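Local coordinates for integrase (Bovine immunodeficiency virus, PDB 3KKR), which probably inserts the DNA copy of the retroviral genome into host DNA, as retroviral integrases do, at residues G26-Q31 against V125-K130; E36-V41 against F65-I70. All coordinates share one frame; numbering follows the deposited sequence.

Contact 1 of 2, residues G26-Q31 against V125-K130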
ATOM      1  N   GLY A  26      -3.388  -8.300  -2.711  1.00 28.71           N
ATOM      2  CA  GLY A  26      -3.060  -8.104  -1.315  1.00 23.14           C
ATOM      3  C   GLY A  26      -1.638  -7.602  -1.157  1.00 26.12           C
ATOM      4  O   GLY A  26      -1.104  -7.555  -0.054  1.00 27.81           O
ATOM      5  N   LEU A  27      -1.016  -7.222  -2.266  1.00 26.72           N
ATOM      6  CA  LEU A  27       0.328  -6.671  -2.217  1.00 24.85           C
ATOM      7  C   LEU A  27       0.344  -5.338  -1.485  1.00 25.34           C
ATOM      8  O   LEU A  27      -0.511  -4.481  -1.718  1.00 21.93           O
ATOM      9  CB  LEU A  27       0.890  -6.478  -3.622  1.00 26.07           C
ATOM     10  CG  LEU A  27       2.375  -6.136  -3.675  1.00 26.24           C
ATOM     11  CD1 LEU A  27       3.205  -7.416  -3.639  1.00 29.46           C
ATOM     12  CD2 LEU A  27       2.679  -5.345  -4.916  1.00 29.11           C
ATOM     13  N   VAL A  28       1.343  -5.167  -0.620  1.00 29.24           N
ATOM     14  CA  VAL A  28       1.466  -3.979   0.217  1.00 23.71           C
ATOM     15  C   VAL A  28       2.703  -3.148  -0.084  1.00 26.02           C
ATOM     16  O   VAL A  28       3.793  -3.674  -0.309  1.00 23.90           O
ATOM     17  CB  VAL A  28       1.532  -4.357   1.698  1.00 28.65           C
ATOM     18  CG1 VAL A  28       1.736  -3.116   2.547  1.00 24.82           C
ATOM     19  CG2 VAL A  28       0.278  -5.094   2.101  1.00 26.90           C
ATOM     20  N   GLU A  29       2.515  -1.833  -0.072  1.00 32.57           N
ATOM     21  CA  GLU A  29       3.605  -0.880  -0.221  1.00 26.51           C
ATOM     22  C   GLU A  29       3.477   0.140   0.886  1.00 24.14           C
ATOM     23  O   GLU A  29       2.473   0.836   0.984  1.00 29.99           O
ATOM     24  CB  GLU A  29       3.525  -0.178  -1.572  1.00 27.36           C
ATOM     25  CG  GLU A  29       4.348   1.111  -1.656  1.00 35.26           C
ATOM     26  CD  GLU A  29       5.827   0.866  -1.952  1.00 36.09           C
ATOM     27  OE1 GLU A  29       6.462   1.754  -2.553  1.00 38.75           O
ATOM     28  OE2 GLU A  29       6.354  -0.208  -1.590  1.00 31.05           O
ATOM     29  N   ALA A  30       4.485   0.222   1.736  1.00 26.43           N
ATOM     30  CA  ALA A  30       4.396   1.107   2.880  1.00 28.92           C
ATOM     31  C   ALA A  30       5.663   1.935   3.043  1.00 30.46           C
ATOM     32  O   ALA A  30       6.719   1.597   2.511  1.00 27.06           O
ATOM     33  CB  ALA A  30       4.095   0.316   4.130  1.00 24.25           C
ATOM     34  N   GLN A  31       5.541   3.032   3.778  1.00 31.05           N
ATOM     35  CA  GLN A  31       6.636   3.976   3.925  1.00 33.04           C
ATOM     36  C   GLN A  31       6.421   4.788   5.192  1.00 36.68           C
ATOM     37  O   GLN A  31       5.325   5.302   5.424  1.00 39.97           O
ATOM     38  CB  GLN A  31       6.703   4.893   2.696  1.00 35.52           C
ATOM     39  CG  GLN A  31       7.521   6.168   2.886  1.00 46.79           C
ATOM     40  CD  GLN A  31       8.046   6.755   1.571  1.00 55.87           C
ATOM     41  OE1 GLN A  31       7.494   6.502   0.496  1.00 53.03           O
ATOM     42  NE2 GLN A  31       9.119   7.542   1.660  1.00 48.46           N
ATOM     43  N   VAL A 125       8.869  -7.541   2.510  1.00 26.46           N
ATOM     44  CA  VAL A 125       9.364  -8.672   1.723  1.00 26.28           C
ATOM     45  C   VAL A 125       8.790  -9.993   2.218  1.00 28.18           C
ATOM     46  O   VAL A 125       8.430 -10.854   1.423  1.00 30.46           O
ATOM     47  CB  VAL A 125      10.916  -8.728   1.633  1.00 31.78           C
ATOM     48  CG1 VAL A 125      11.551  -7.722   2.556  1.00 34.48           C
ATOM     49  CG2 VAL A 125      11.426 -10.131   1.914  1.00 33.95           C
ATOM     50  N   SER A 126       8.683 -10.136   3.533  1.00 29.22           N
ATOM     51  CA  SER A 126       8.069 -11.315   4.128  1.00 31.40           C
ATOM     52  C   SER A 126       6.632 -11.500   3.628  1.00 31.70           C
ATOM     53  O   SER A 126       6.292 -12.514   3.028  1.00 36.10           O
ATOM     54  CB  SER A 126       8.087 -11.192   5.653  1.00 32.23           C
ATOM     55  OG  SER A 126       7.389 -12.260   6.261  1.00 42.23           O
ATOM     56  N   LEU A 127       5.807 -10.493   3.876  1.00 33.29           N
ATOM     57  CA  LEU A 127       4.397 -10.489   3.519  1.00 29.81           C
ATOM     58  C   LEU A 127       4.157 -10.716   2.032  1.00 31.26           C
ATOM     59  O   LEU A 127       3.377 -11.590   1.640  1.00 33.12           O
ATOM     60  CB  LEU A 127       3.816  -9.139   3.926  1.00 31.90           C
ATOM     61  CG  LEU A 127       2.357  -8.998   4.332  1.00 34.29           C
ATOM     62  CD1 LEU A 127       2.267  -7.922   5.387  1.00 34.49           C
ATOM     63  CD2 LEU A 127       1.503  -8.655   3.118  1.00 45.94           C
ATOM     64  N   ASN A 128       4.831  -9.923   1.209  1.00 28.92           N
ATOM     65  CA  ASN A 128       4.616  -9.939  -0.230  1.00 26.94           C
ATOM     66  C   ASN A 128       5.314 -11.100  -0.939  1.00 29.43           C
ATOM     67  O   ASN A 128       4.781 -11.658  -1.892  1.00 30.06           O
ATOM     68  CB  ASN A 128       5.091  -8.618  -0.849  1.00 28.12           C
ATOM     69  CG  ASN A 128       4.258  -7.415  -0.414  1.00 21.26           C
ATOM     70  OD1 ASN A 128       3.083  -7.535  -0.081  1.00 27.65           O
ATOM     71  ND2 ASN A 128       4.873  -6.242  -0.440  1.00 22.08           N
ATOM     72  N   LYS A 129       6.509 -11.459  -0.478  1.00 33.00           N
ATOM     73  CA  LYS A 129       7.376 -12.348  -1.254  1.00 35.89           C
ATOM     74  C   LYS A 129       7.594 -13.729  -0.652  1.00 37.80           C
ATOM     75  O   LYS A 129       7.980 -14.664  -1.351  1.00 39.68           O
ATOM     76  CB  LYS A 129       8.749 -11.707  -1.468  1.00 36.35           C
ATOM     77  CG  LYS A 129       8.770 -10.453  -2.320  1.00 37.43           C
ATOM     78  CD  LYS A 129      10.205  -9.968  -2.506  1.00 33.59           C
ATOM     79  CE  LYS A 129      10.275  -8.803  -3.476  1.00 33.61           C
ATOM     80  NZ  LYS A 129      11.662  -8.623  -3.970  1.00 36.77           N
ATOM     81  N   LYS A 130       7.366 -13.861   0.642  1.00 34.62           N
ATOM     82  CA  LYS A 130       7.714 -15.094   1.318  1.00 39.12           C
ATOM     83  C   LYS A 130       6.486 -15.868   1.743  1.00 45.86           C
ATOM     84  O   LYS A 130       6.463 -17.092   1.663  1.00 49.99           O
ATOM     85  CB  LYS A 130       8.597 -14.796   2.525  1.00 36.97           C
ATOM     86  CG  LYS A 130       9.927 -14.168   2.152  1.00 32.48           C
ATOM     87  CD  LYS A 130      10.848 -14.087   3.355  1.00 39.30           C
ATOM     88  CE  LYS A 130      12.214 -13.524   2.978  1.00 50.02           C
ATOM     89  NZ  LYS A 130      12.881 -14.323   1.909  1.00 48.85           N
TER
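Asn128 turns its side-chain amide to the backbone of Val28 and takes both of its polar groups. Val28 N gives its hydrogen to Asn128 OD1 at 3.0 Å, with the donor tilted out of the carbonyl plane of the amide. Asn128 ND2 returns a bond of 2.8 Å to Val28 O, and here the nitrogen lies in the carbonyl plane, on a lone pair. The two bonds together fix the rotation of the amide. CG of Asn128 sits anti to its carbonyl carbon (chi1 -66°), which sends the amide out from the helix to the strand. Strand 27-33 is an outermost strand of the five-stranded mixed sheet of the RNase H-like integrase core. Its other edge pairs with strand 16-22, through Glu29 with Ala20 and Gln31 with Trp18. The primary amide of Asn128 thus does the work of the N-H and C=O of a facing residue on a further strand. Leu27 crosses Asn128 at about a right angle. Its CD1 rests against the amide, 3.4 Å from Asn128 CG. Val28 CG2 meets Leu127 CD2 at 3.9 Å. Helix 89-110 adds Ala98 against Val28 and Leu102 against Leu127.

Contact 2 of 2, residues E36-V41 against F65-I70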
ATOM      1  N   GLU A  36       1.538  13.807   8.774  1.00 42.41           N
ATOM      2  CA  GLU A  36       0.439  13.517   7.868  1.00 41.36           C
ATOM      3  C   GLU A  36       0.051  14.722   7.042  1.00 40.63           C
ATOM      4  O   GLU A  36      -0.958  15.368   7.310  1.00 41.59           O
ATOM      5  CB  GLU A  36      -0.769  12.989   8.629  1.00 34.74           C
ATOM      6  CG  GLU A  36      -0.541  11.618   9.191  1.00 39.33           C
ATOM      7  CD  GLU A  36      -1.785  11.037   9.796  1.00 46.25           C
ATOM      8  OE1 GLU A  36      -1.670  10.357  10.836  1.00 46.24           O
ATOM      9  OE2 GLU A  36      -2.878  11.269   9.238  1.00 54.18           O
ATOM     10  N   THR A  37       0.859  15.012   6.030  1.00 42.83           N
ATOM     11  CA  THR A  37       0.568  16.096   5.106  1.00 39.64           C
ATOM     12  C   THR A  37       0.451  15.597   3.669  1.00 43.81           C
ATOM     13  O   THR A  37       1.027  14.566   3.308  1.00 39.21           O
ATOM     14  CB  THR A  37       1.648  17.172   5.172  1.00 45.48           C
ATOM     15  OG1 THR A  37       2.939  16.559   5.081  1.00 39.50           O
ATOM     16  CG2 THR A  37       1.542  17.936   6.486  1.00 49.92           C
ATOM     17  N   ALA A  38      -0.300  16.334   2.852  1.00 42.18           N
ATOM     18  CA  ALA A  38      -0.446  16.006   1.440  1.00 38.11           C
ATOM     19  C   ALA A  38       0.907  16.000   0.743  1.00 36.91           C
ATOM     20  O   ALA A  38       1.097  15.297  -0.246  1.00 40.58           O
ATOM     21  CB  ALA A  38      -1.395  16.971   0.755  1.00 39.28           C
ATOM     22  N   LEU A  39       1.842  16.778   1.265  1.00 37.06           N
ATOM     23  CA  LEU A  39       3.195  16.806   0.728  1.00 37.99           C
ATOM     24  C   LEU A  39       3.824  15.437   0.879  1.00 38.16           C
ATOM     25  O   LEU A  39       4.401  14.900  -0.059  1.00 41.74           O
ATOM     26  CB  LEU A  39       4.037  17.843   1.461  1.00 38.35           C
ATOM     27  CG  LEU A  39       5.201  18.455   0.686  1.00 44.99           C
ATOM     28  CD1 LEU A  39       5.594  19.799   1.292  1.00 44.51           C
ATOM     29  CD2 LEU A  39       6.395  17.509   0.624  1.00 45.66           C
ATOM     30  N   GLN A  40       3.709  14.868   2.071  1.00 38.63           N
ATOM     31  CA  GLN A  40       4.234  13.534   2.322  1.00 37.59           C
ATOM     32  C   GLN A  40       3.542  12.483   1.464  1.00 38.55           C
ATOM     33  O   GLN A  40       4.201  11.650   0.842  1.00 40.65           O
ATOM     34  CB  GLN A  40       4.080  13.182   3.795  1.00 40.18           C
ATOM     35  CG  GLN A  40       4.860  14.100   4.695  1.00 39.42           C
ATOM     36  CD  GLN A  40       6.301  14.202   4.265  1.00 41.67           C
ATOM     37  OE1 GLN A  40       7.058  13.237   4.361  1.00 43.34           O
ATOM     38  NE2 GLN A  40       6.693  15.375   3.780  1.00 48.85           N
ATOM     39  N   VAL A  41       2.212  12.521   1.448  1.00 35.51           N
ATOM     40  CA  VAL A  41       1.411  11.583   0.674  1.00 27.95           C
ATOM     41  C   VAL A  41       1.767  11.638  -0.813  1.00 31.68           C
ATOM     42  O   VAL A  41       1.809  10.614  -1.487  1.00 32.47           O
ATOM     43  CB  VAL A  41      -0.098  11.854   0.873  1.00 34.25           C
ATOM     44  CG1 VAL A  41      -0.915  11.153  -0.181  1.00 29.89           C
ATOM     45  CG2 VAL A  41      -0.542  11.414   2.257  1.00 33.40           C
ATOM     46  N   PHE A  65      -5.317  13.344   1.941  1.00 40.93           N
ATOM     47  CA  PHE A  65      -5.639  12.471   0.825  1.00 33.73           C
ATOM     48  C   PHE A  65      -6.539  13.177  -0.170  1.00 39.02           C
ATOM     49  O   PHE A  65      -6.785  12.671  -1.264  1.00 37.80           O
ATOM     50  CB  PHE A  65      -6.372  11.224   1.317  1.00 35.05           C
ATOM     51  CG  PHE A  65      -5.531  10.307   2.156  1.00 36.41           C
ATOM     52  CD1 PHE A  65      -4.188  10.140   1.898  1.00 36.41           C
ATOM     53  CD2 PHE A  65      -6.102   9.577   3.184  1.00 41.02           C
ATOM     54  CE1 PHE A  65      -3.425   9.285   2.664  1.00 38.64           C
ATOM     55  CE2 PHE A  65      -5.345   8.717   3.945  1.00 35.33           C
ATOM     56  CZ  PHE A  65      -4.006   8.575   3.688  1.00 33.66           C
ATOM     57  N   THR A  66      -7.059  14.333   0.219  1.00 40.79           N
ATOM     58  CA  THR A  66      -8.034  15.020  -0.614  1.00 40.65           C
ATOM     59  C   THR A  66      -7.550  16.381  -1.071  1.00 36.70           C
ATOM     60  O   THR A  66      -8.196  17.014  -1.896  1.00 40.31           O
ATOM     61  CB  THR A  66      -9.390  15.188   0.105  1.00 38.82           C
ATOM     62  OG1 THR A  66      -9.194  15.847   1.362  1.00 37.45           O
ATOM     63  CG2 THR A  66     -10.035  13.831   0.336  1.00 40.18           C
ATOM     64  N   ALA A  67      -6.412  16.817  -0.536  1.00 38.40           N
ATOM     65  CA  ALA A  67      -5.864  18.137  -0.837  1.00 32.67           C
ATOM     66  C   ALA A  67      -5.647  18.304  -2.323  1.00 33.64           C
ATOM     67  O   ALA A  67      -5.369  17.333  -3.025  1.00 34.03           O
ATOM     68  CB  ALA A  67      -4.573  18.352  -0.096  1.00 37.82           C
ATOM     69  N   HIS A  68      -5.766  19.539  -2.801  1.00 39.27           N
ATOM     70  CA  HIS A  68      -5.669  19.818  -4.230  1.00 34.28           C
ATOM     71  C   HIS A  68      -4.427  19.192  -4.849  1.00 39.31           C
ATOM     72  O   HIS A  68      -4.451  18.728  -5.989  1.00 34.38           O
ATOM     73  CB  HIS A  68      -5.664  21.320  -4.499  1.00 32.45           C
ATOM     74  CG  HIS A  68      -5.425  21.662  -5.934  1.00 39.74           C
ATOM     75  ND1 HIS A  68      -4.163  21.881  -6.447  1.00 36.88           N
ATOM     76  CD2 HIS A  68      -6.283  21.785  -6.977  1.00 37.76           C
ATOM     77  CE1 HIS A  68      -4.255  22.134  -7.742  1.00 39.32           C
ATOM     78  NE2 HIS A  68      -5.530  22.087  -8.084  1.00 40.11           N
ATOM     79  N   ARG A  69      -3.335  19.196  -4.093  1.00 42.10           N
ATOM     80  CA  ARG A  69      -2.079  18.642  -4.568  1.00 37.86           C
ATOM     81  C   ARG A  69      -2.229  17.174  -4.977  1.00 40.40           C
ATOM     82  O   ARG A  69      -1.774  16.762  -6.051  1.00 37.43           O
ATOM     83  CB  ARG A  69      -1.000  18.806  -3.504  1.00 34.92           C
ATOM     84  CG  ARG A  69       0.051  17.742  -3.560  1.00 42.87           C
ATOM     85  CD  ARG A  69       1.385  18.264  -3.109  1.00 46.26           C
ATOM     86  NE  ARG A  69       1.298  19.074  -1.899  1.00 48.88           N
ATOM     87  CZ  ARG A  69       2.351  19.667  -1.343  1.00 54.97           C
ATOM     88  NH1 ARG A  69       3.554  19.529  -1.890  1.00 47.97           N
ATOM     89  NH2 ARG A  69       2.210  20.392  -0.245  1.00 56.59           N
ATOM     90  N   ILE A  70      -2.884  16.392  -4.122  1.00 39.14           N
ATOM     91  CA  ILE A  70      -3.138  14.979  -4.402  1.00 39.47           C
ATOM     92  C   ILE A  70      -4.071  14.791  -5.595  1.00 33.72           C
ATOM     93  O   ILE A  70      -3.785  14.014  -6.498  1.00 39.00           O
ATOM     94  CB  ILE A  70      -3.732  14.259  -3.178  1.00 34.24           C
ATOM     95  CG1 ILE A  70      -2.878  14.532  -1.941  1.00 33.70           C
ATOM     96  CG2 ILE A  70      -3.856  12.772  -3.445  1.00 36.57           C
ATOM     97  CD1 ILE A  70      -1.390  14.326  -2.165  1.00 38.08           C
TER
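Arg69 leans across from the start of one helix to the start of another and lays its guanidinium on Leu39. Its CB points toward segment 36-41, and CG leaves it anti to the backbone N (chi1 151°). The chain bends at chi2 and again at chi3, and this brings the guanidinium over Leu39. CD passes 4.1 Å from Ala38 O. NE lies beside the backbone of Ala38 and Leu39, 3.9 Å from Leu39 N. At CZ the group is flat on the helix: Leu39 CA sits over the centre of one face of the guanidinium, 3.6 Å above the plane. Arg69 NH1 is modelled 3.2 Å from Leu39 CG, a tight approach that should not be pressed. NH2 rides over Leu39 CB. This is packing of a flat cationic group on apolar atoms, at an exposed margin.

Beneath it the contact is apolar and more buried. Ala38 CB and Ala67 CB meet at 3.6 Å, and the small side chains let the two backbones come near. Ile70 comes in next to this pair: its CG1 touches Ala38 CB, and its CD1 reaches Ala38 O and, crossing Val41 at about a right angle, Val41 CG1. Val41 CG2 approaches Phe65 CE1 at 3.6 Å, obliquely to the ring. Phe65 goes on to pack against Met7 and Trp18 of the sheet.

Thr37 and Ala67 stand at the N-cap positions of helices 38-51 and 68-76, so two helix beginnings stand side by side. Helix 68-76 links the parallel strands 56-59 and 80-83 in a beta-alpha-beta crossover, part of the RNase H-like fold of the retroviral integrase core.

How the contacts relate
Contact 1 is buried, with every touching residue inside the protein. Contact 2 grades from a buried apolar side to an exposed rim, and it lies farther from the chain's centre. The two lie on opposite sides of that centre, about 23 Å between their centres. They share no element, but strand 27-33 of contact 1 leads straight into helix 38-51 of contact 2. Along the chain, contact 2 is nested within the loop that contact 1 closes. Their chemistry follows their place. A sheet edge offers backbone polar groups, and contact 1 meets them with amide hydrogen bonds. Contact 2 joins helix to helix through apolar side chains and a flat-lying guanidinium.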